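Long-range contact in Plm1 (PDB 4HXY), which probably reduces a beta-ketoacyl polyketide intermediate with NADPH, as the ketoreductase of the first module of phoslactomycin biosynthesis: residues A[249-261]-A[298-311]. Numbering follows the deposited sequence.
Sequences DVTDRAAMSGLID and AAKVEGALLLDELL. With NDP (NADPH dihydro-nicotinamide-adenine-dinucleotide phosphate), chain C.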
loop_
_atom_site.group_PDB
_atom_site.type_symbol
_atom_site.label_atom_id
_atom_site.label_comp_id
_atom_site.label_asym_id
_atom_site.label_seq_id
_atom_site.Cartn_x
_atom_site.Cartn_y
_atom_site.Cartn_z
ATOM N N ASP A 249 12.282 15.291 10.475
ATOM C CA ASP A 249 11.237 14.265 10.552
ATOM C C ASP A 249 10.121 14.612 9.549
ATOM O O ASP A 249 9.478 15.648 9.650
ATOM C CB ASP A 249 10.707 14.260 11.986
ATOM C CG ASP A 249 9.693 13.161 12.263
ATOM O OD1 ASP A 249 9.159 12.569 11.323
ATOM O OD2 ASP A 249 9.445 12.914 13.465
ATOM N N VAL A 250 9.880 13.705 8.604
ATOM C CA VAL A 250 8.926 13.924 7.513
ATOM C C VAL A 250 7.481 14.061 8.008
ATOM O O VAL A 250 6.617 14.528 7.268
ATOM C CB VAL A 250 9.055 12.812 6.426
ATOM C CG1 VAL A 250 8.486 11.475 6.937
ATOM C CG2 VAL A 250 8.407 13.258 5.106
ATOM N N THR A 251 7.223 13.665 9.255
ATOM C CA THR A 251 5.906 13.802 9.869
ATOM C C THR A 251 5.748 15.106 10.669
ATOM O O THR A 251 4.648 15.400 11.148
ATOM C CB THR A 251 5.564 12.614 10.818
ATOM O OG1 THR A 251 6.352 12.673 12.018
ATOM C CG2 THR A 251 5.789 11.254 10.127
ATOM N N ASP A 252 6.824 15.883 10.796
ATOM C CA ASP A 252 6.817 17.107 11.606
ATOM C C ASP A 252 6.370 18.305 10.769
ATOM O O ASP A 252 7.121 18.832 9.941
ATOM C CB ASP A 252 8.206 17.338 12.215
ATOM C CG ASP A 252 8.264 18.532 13.151
ATOM O OD1 ASP A 252 7.628 19.564 12.897
ATOM O OD2 ASP A 252 8.986 18.436 14.151
ATOM N N ARG A 253 5.133 18.716 10.990
ATOM C CA ARG A 253 4.520 19.768 10.190
ATOM C C ARG A 253 5.295 21.087 10.253
ATOM O O ARG A 253 5.491 21.743 9.228
ATOM C CB ARG A 253 3.088 20.003 10.638
ATOM C CG ARG A 253 2.366 21.099 9.859
ATOM C CD ARG A 253 0.947 21.263 10.366
ATOM N NE ARG A 253 0.124 20.138 9.927
ATOM C CZ ARG A 253 -0.493 20.075 8.753
ATOM N NH1 ARG A 253 -0.416 21.088 7.899
ATOM N NH2 ARG A 253 -1.206 19.005 8.443
ATOM N N ALA A 254 5.733 21.478 11.447
ATOM C CA ALA A 254 6.432 22.760 11.613
ATOM C C ALA A 254 7.761 22.760 10.865
ATOM O O ALA A 254 8.090 23.727 10.179
ATOM C CB ALA A 254 6.661 23.061 13.096
ATOM N N ALA A 255 8.521 21.681 11.022
ATOM C CA ALA A 255 9.805 21.504 10.353
ATOM C C ALA A 255 9.648 21.390 8.840
ATOM O O ALA A 255 10.418 21.986 8.100
ATOM C CB ALA A 255 10.523 20.277 10.902
ATOM N N MET A 256 8.648 20.635 8.382
ATOM C CA MET A 256 8.460 20.443 6.941
ATOM C C MET A 256 8.012 21.736 6.267
ATOM O O MET A 256 8.532 22.103 5.202
ATOM C CB MET A 256 7.473 19.300 6.660
ATOM C CG MET A 256 8.052 17.938 6.983
ATOM S SD MET A 256 9.395 17.412 5.898
ATOM C CE MET A 256 8.416 16.962 4.472
ATOM N N SER A 257 7.072 22.433 6.894
ATOM C CA SER A 257 6.550 23.679 6.330
ATOM C C SER A 257 7.624 24.773 6.320
ATOM O O SER A 257 7.699 25.555 5.375
ATOM C CB SER A 257 5.305 24.142 7.087
ATOM O OG SER A 257 5.605 24.393 8.451
ATOM N N GLY A 258 8.451 24.814 7.363
ATOM C CA GLY A 258 9.627 25.689 7.412
ATOM C C GLY A 258 10.598 25.507 6.261
ATOM O O GLY A 258 11.048 26.491 5.661
ATOM N N LEU A 259 10.920 24.251 5.961
ATOM C CA LEU A 259 11.853 23.904 4.897
ATOM C C LEU A 259 11.279 24.329 3.557
ATOM O O LEU A 259 11.947 24.989 2.747
ATOM C CB LEU A 259 12.115 22.396 4.892
ATOM C CG LEU A 259 12.995 21.886 3.755
ATOM C CD1 LEU A 259 14.369 22.554 3.801
ATOM C CD2 LEU A 259 13.126 20.367 3.795
ATOM N N ILE A 260 10.041 23.912 3.318
ATOM C CA ILE A 260 9.372 24.188 2.058
ATOM C C ILE A 260 9.229 25.706 1.829
ATOM O O ILE A 260 9.494 26.211 0.733
ATOM C CB ILE A 260 8.019 23.449 1.996
ATOM C CG1 ILE A 260 8.282 21.940 1.855
ATOM C CG2 ILE A 260 7.173 23.991 0.848
ATOM C CD1 ILE A 260 7.099 21.012 2.206
ATOM N N ASP A 261 8.812 26.418 2.867
ATOM C CA ASP A 261 8.679 27.879 2.792
ATOM C C ASP A 261 10.014 28.571 2.500
ATOM O O ASP A 261 10.064 29.521 1.711
ATOM C CB ASP A 261 8.112 28.418 4.112
ATOM C CG ASP A 261 6.632 28.108 4.297
ATOM O OD1 ASP A 261 5.978 27.545 3.381
ATOM O OD2 ASP A 261 6.111 28.427 5.390
ATOM N N ALA A 298 3.820 5.665 10.299
ATOM C CA ALA A 298 3.914 7.125 10.452
ATOM C C ALA A 298 4.701 7.808 9.327
ATOM O O ALA A 298 4.162 8.679 8.625
ATOM C CB ALA A 298 4.553 7.444 11.761
ATOM N N ALA A 299 5.986 7.472 9.197
ATOM C CA ALA A 299 6.825 8.124 8.165
ATOM C C ALA A 299 6.236 7.936 6.771
ATOM O O ALA A 299 6.171 8.866 5.962
ATOM C CB ALA A 299 8.263 7.633 8.207
ATOM N N LYS A 300 5.810 6.718 6.477
ATOM C CA LYS A 300 5.338 6.396 5.138
ATOM C C LYS A 300 4.028 7.127 4.840
ATOM O O LYS A 300 3.947 7.906 3.889
ATOM C CB LYS A 300 5.216 4.871 4.991
ATOM C CG LYS A 300 4.914 4.417 3.595
ATOM C CD LYS A 300 5.078 2.884 3.451
ATOM C CE LYS A 300 6.546 2.436 3.233
ATOM N NZ LYS A 300 7.069 2.780 1.889
ATOM N N VAL A 301 3.020 6.941 5.693
ATOM C CA VAL A 301 1.669 7.466 5.438
ATOM C C VAL A 301 1.503 8.931 5.851
ATOM O O VAL A 301 1.056 9.772 5.059
ATOM C CB VAL A 301 0.592 6.626 6.091
ATOM C CG1 VAL A 301 -0.791 7.170 5.742
ATOM C CG2 VAL A 301 0.699 5.166 5.632
ATOM N N GLU A 302 1.804 9.238 7.105
ATOM C CA GLU A 302 1.639 10.606 7.576
ATOM C C GLU A 302 2.623 11.550 6.852
ATOM O O GLU A 302 2.252 12.683 6.529
ATOM C CB GLU A 302 1.750 10.678 9.107
ATOM C CG GLU A 302 0.726 9.770 9.847
ATOM C CD GLU A 302 -0.737 9.952 9.399
ATOM O OE1 GLU A 302 -1.185 11.115 9.227
ATOM O OE2 GLU A 302 -1.442 8.926 9.205
ATOM N N GLY A 303 3.848 11.091 6.590
ATOM C CA GLY A 303 4.791 11.819 5.731
ATOM C C GLY A 303 4.234 12.130 4.352
ATOM O O GLY A 303 4.291 13.256 3.876
ATOM N N ALA A 304 3.691 11.123 3.681
ATOM C CA ALA A 304 3.143 11.333 2.352
ATOM C C ALA A 304 1.964 12.297 2.340
ATOM O O ALA A 304 1.857 13.133 1.424
ATOM C CB ALA A 304 2.751 10.005 1.729
ATOM N N LEU A 305 1.084 12.175 3.340
ATOM C CA LEU A 305 -0.086 13.025 3.448
ATOM C C LEU A 305 0.345 14.464 3.703
ATOM O O LEU A 305 -0.250 15.395 3.164
ATOM C CB LEU A 305 -1.002 12.567 4.573
ATOM C CG LEU A 305 -1.802 11.306 4.229
ATOM C CD1 LEU A 305 -2.416 10.689 5.497
ATOM C CD2 LEU A 305 -2.868 11.510 3.154
ATOM N N LEU A 306 1.369 14.631 4.530
ATOM C CA LEU A 306 1.869 15.986 4.832
ATOM C C LEU A 306 2.496 16.592 3.579
ATOM O O LEU A 306 2.219 17.752 3.235
ATOM C CB LEU A 306 2.877 15.941 5.970
ATOM C CG LEU A 306 3.438 17.277 6.473
ATOM C CD1 LEU A 306 2.332 18.227 6.918
ATOM C CD2 LEU A 306 4.422 17.014 7.600
ATOM N N LEU A 307 3.279 15.795 2.850
ATOM C CA LEU A 307 3.890 16.268 1.605
ATOM C C LEU A 307 2.837 16.674 0.584
ATOM O O LEU A 307 2.982 17.677 -0.100
ATOM C CB LEU A 307 4.802 15.218 0.992
ATOM C CG LEU A 307 6.121 14.965 1.721
ATOM C CD1 LEU A 307 6.669 13.574 1.373
ATOM C CD2 LEU A 307 7.142 16.058 1.407
ATOM N N ASP A 308 1.803 15.853 0.440
ATOM C CA ASP A 308 0.728 16.122 -0.496
ATOM C C ASP A 308 0.056 17.451 -0.142
ATOM O O ASP A 308 -0.225 18.275 -1.020
ATOM C CB ASP A 308 -0.294 14.973 -0.465
ATOM C CG ASP A 308 -1.547 15.265 -1.278
ATOM O OD1 ASP A 308 -1.479 15.420 -2.510
ATOM O OD2 ASP A 308 -2.617 15.333 -0.667
ATOM N N GLU A 309 -0.199 17.658 1.138
ATOM C CA GLU A 309 -0.860 18.878 1.588
ATOM C C GLU A 309 -0.017 20.144 1.362
ATOM O O GLU A 309 -0.537 21.186 0.889
ATOM C CB GLU A 309 -1.253 18.739 3.044
ATOM C CG GLU A 309 -1.976 19.962 3.596
ATOM C CD GLU A 309 -2.052 19.949 5.097
ATOM O OE1 GLU A 309 -1.980 18.848 5.689
ATOM O OE2 GLU A 309 -2.146 21.057 5.691
ATOM N N LEU A 310 1.263 20.064 1.685
ATOM C CA LEU A 310 2.137 21.242 1.665
ATOM C C LEU A 310 2.657 21.563 0.261
ATOM O O LEU A 310 3.176 22.673 0.027
ATOM C CB LEU A 310 3.329 21.058 2.617
ATOM C CG LEU A 310 3.036 20.875 4.115
ATOM C CD1 LEU A 310 4.337 20.662 4.920
ATOM C CD2 LEU A 310 2.220 22.028 4.667
ATOM N N LEU A 311 2.544 20.615 -0.661
ATOM C CA LEU A 311 3.112 20.766 -2.005
ATOM C C LEU A 311 2.074 20.463 -3.084
ATOM O O LEU A 311 2.155 19.445 -3.762
ATOM C CB LEU A 311 4.304 19.832 -2.153
ATOM C CG LEU A 311 5.502 20.212 -1.296
ATOM C CD1 LEU A 311 6.544 19.128 -1.300
ATOM C CD2 LEU A 311 6.092 21.547 -1.809
HETATM P PA NDP C . 16.294 2.437 4.373
HETATM O O1A NDP C . 17.710 2.315 3.922
HETATM O O2A NDP C . 15.963 2.070 5.789
HETATM O O5B NDP C . 15.790 3.930 4.112
HETATM C C5B NDP C . 14.673 4.437 4.812
HETATM C C4B NDP C . 14.902 5.900 5.060
HETATM O O4B NDP C . 13.784 6.467 5.712
HETATM C C3B NDP C . 16.080 6.170 5.966
HETATM O O3B NDP C . 16.890 7.180 5.333
HETATM C C2B NDP C . 15.483 6.694 7.253
HETATM O O2B NDP C . 16.462 7.563 7.784
HETATM C C1B NDP C . 14.227 7.366 6.707
HETATM N N9A NDP C . 13.169 7.646 7.670
HETATM C C8A NDP C . 12.494 6.759 8.481
HETATM N N7A NDP C . 11.607 7.445 9.235
HETATM C C5A NDP C . 11.688 8.771 8.893
HETATM C C6A NDP C . 11.026 9.912 9.315
HETATM N N6A NDP C . 10.071 9.926 10.240
HETATM N N1A NDP C . 11.388 11.122 8.750
HETATM C C2A NDP C . 12.360 11.188 7.759
HETATM N N3A NDP C . 13.027 10.067 7.336
HETATM C C4A NDP C . 12.673 8.883 7.904
HETATM O O3 NDP C . 15.315 1.562 3.442
HETATM P PN NDP C . 15.340 1.400 1.866
HETATM O O1N NDP C . 15.455 -0.052 1.597
HETATM O O2N NDP C . 16.260 2.326 1.178
HETATM O O5D NDP C . 13.824 1.699 1.455
HETATM C C5D NDP C . 13.359 3.007 1.248
HETATM C C4D NDP C . 11.900 2.932 0.828
HETATM O O4D NDP C . 11.728 1.984 -0.211
HETATM C C3D NDP C . 11.005 2.487 1.960
HETATM O O3D NDP C . 9.890 3.325 2.025
HETATM C C2D NDP C . 10.570 1.085 1.587
HETATM O O2D NDP C . 9.301 0.738 2.102
HETATM C C1D NDP C . 10.645 1.123 0.074
HETATM N N1N NDP C . 10.923 -0.201 -0.497
HETATM C C2N NDP C . 12.156 -0.775 -0.364
HETATM C C3N NDP C . 12.407 -2.092 -0.753
HETATM C C7N NDP C . 13.760 -2.684 -0.679
HETATM O O7N NDP C . 13.912 -3.906 -1.296
HETATM N N7N NDP C . 14.792 -2.154 -0.040
HETATM C C4N NDP C . 11.387 -2.772 -1.627
HETATM C C5N NDP C . 10.081 -2.055 -1.720
HETATM C C6N NDP C . 9.908 -0.803 -1.178
HETATM P P2B NDP C . 16.437 8.100 9.290
HETATM O O1X NDP C . 17.749 8.834 9.447
HETATM O O2X NDP C . 16.318 6.934 10.282
HETATM O O3X NDP C . 15.271 8.976 9.501
#
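Arg253 meets Glu309 end-on, NH1 giving to OE2 (2.8 Å) and NH2 to OE1 (2.9 Å), in a two-pronged salt bridge whose flat groups are turned 40° apart. Leu306 CD1 lies over the centre of one face of the guanidinium, 3.8 Å from CZ. With CG of Leu306 anti to the backbone N (chi1 -176°), the branch faces the other segment, and CD2 sits 3.3 Å from Val250 O, a buried carbonyl oxygen without a polar partner. Further along, Leu310 fits as a knob among Arg253, Met256, Ser257 and Ile260, while the bent chain of Met256 pushes CE tightly against Leu307 CD2. Gly303 has no side chain, and a CB there would collide with Val250 CG1; its absence lets the loop come close to the helix backbone.

The cofactor adenine lies at the same end: Val250 N donates to N1A (3.0 Å, nearly straight) and N6A donates to Asp249 OD1 (3.0 Å). That oxygen also accepts from Thr251 N, which closes an Asx turn, and from Thr251 OG1, both on the same face of the carboxylate. Without this carboxylate, as with an alanine here, N6A and both Thr251 donors would probably lose their shared acceptor and the turn would be less firmly set. Lys300 NZ binds both hydroxyls of the nicotinamide ribose. The helical segments 253-261 and 298-310 thus cross at -39° beside the adenine pocket of a Rossmann-fold short-chain dehydrogenase/reductase.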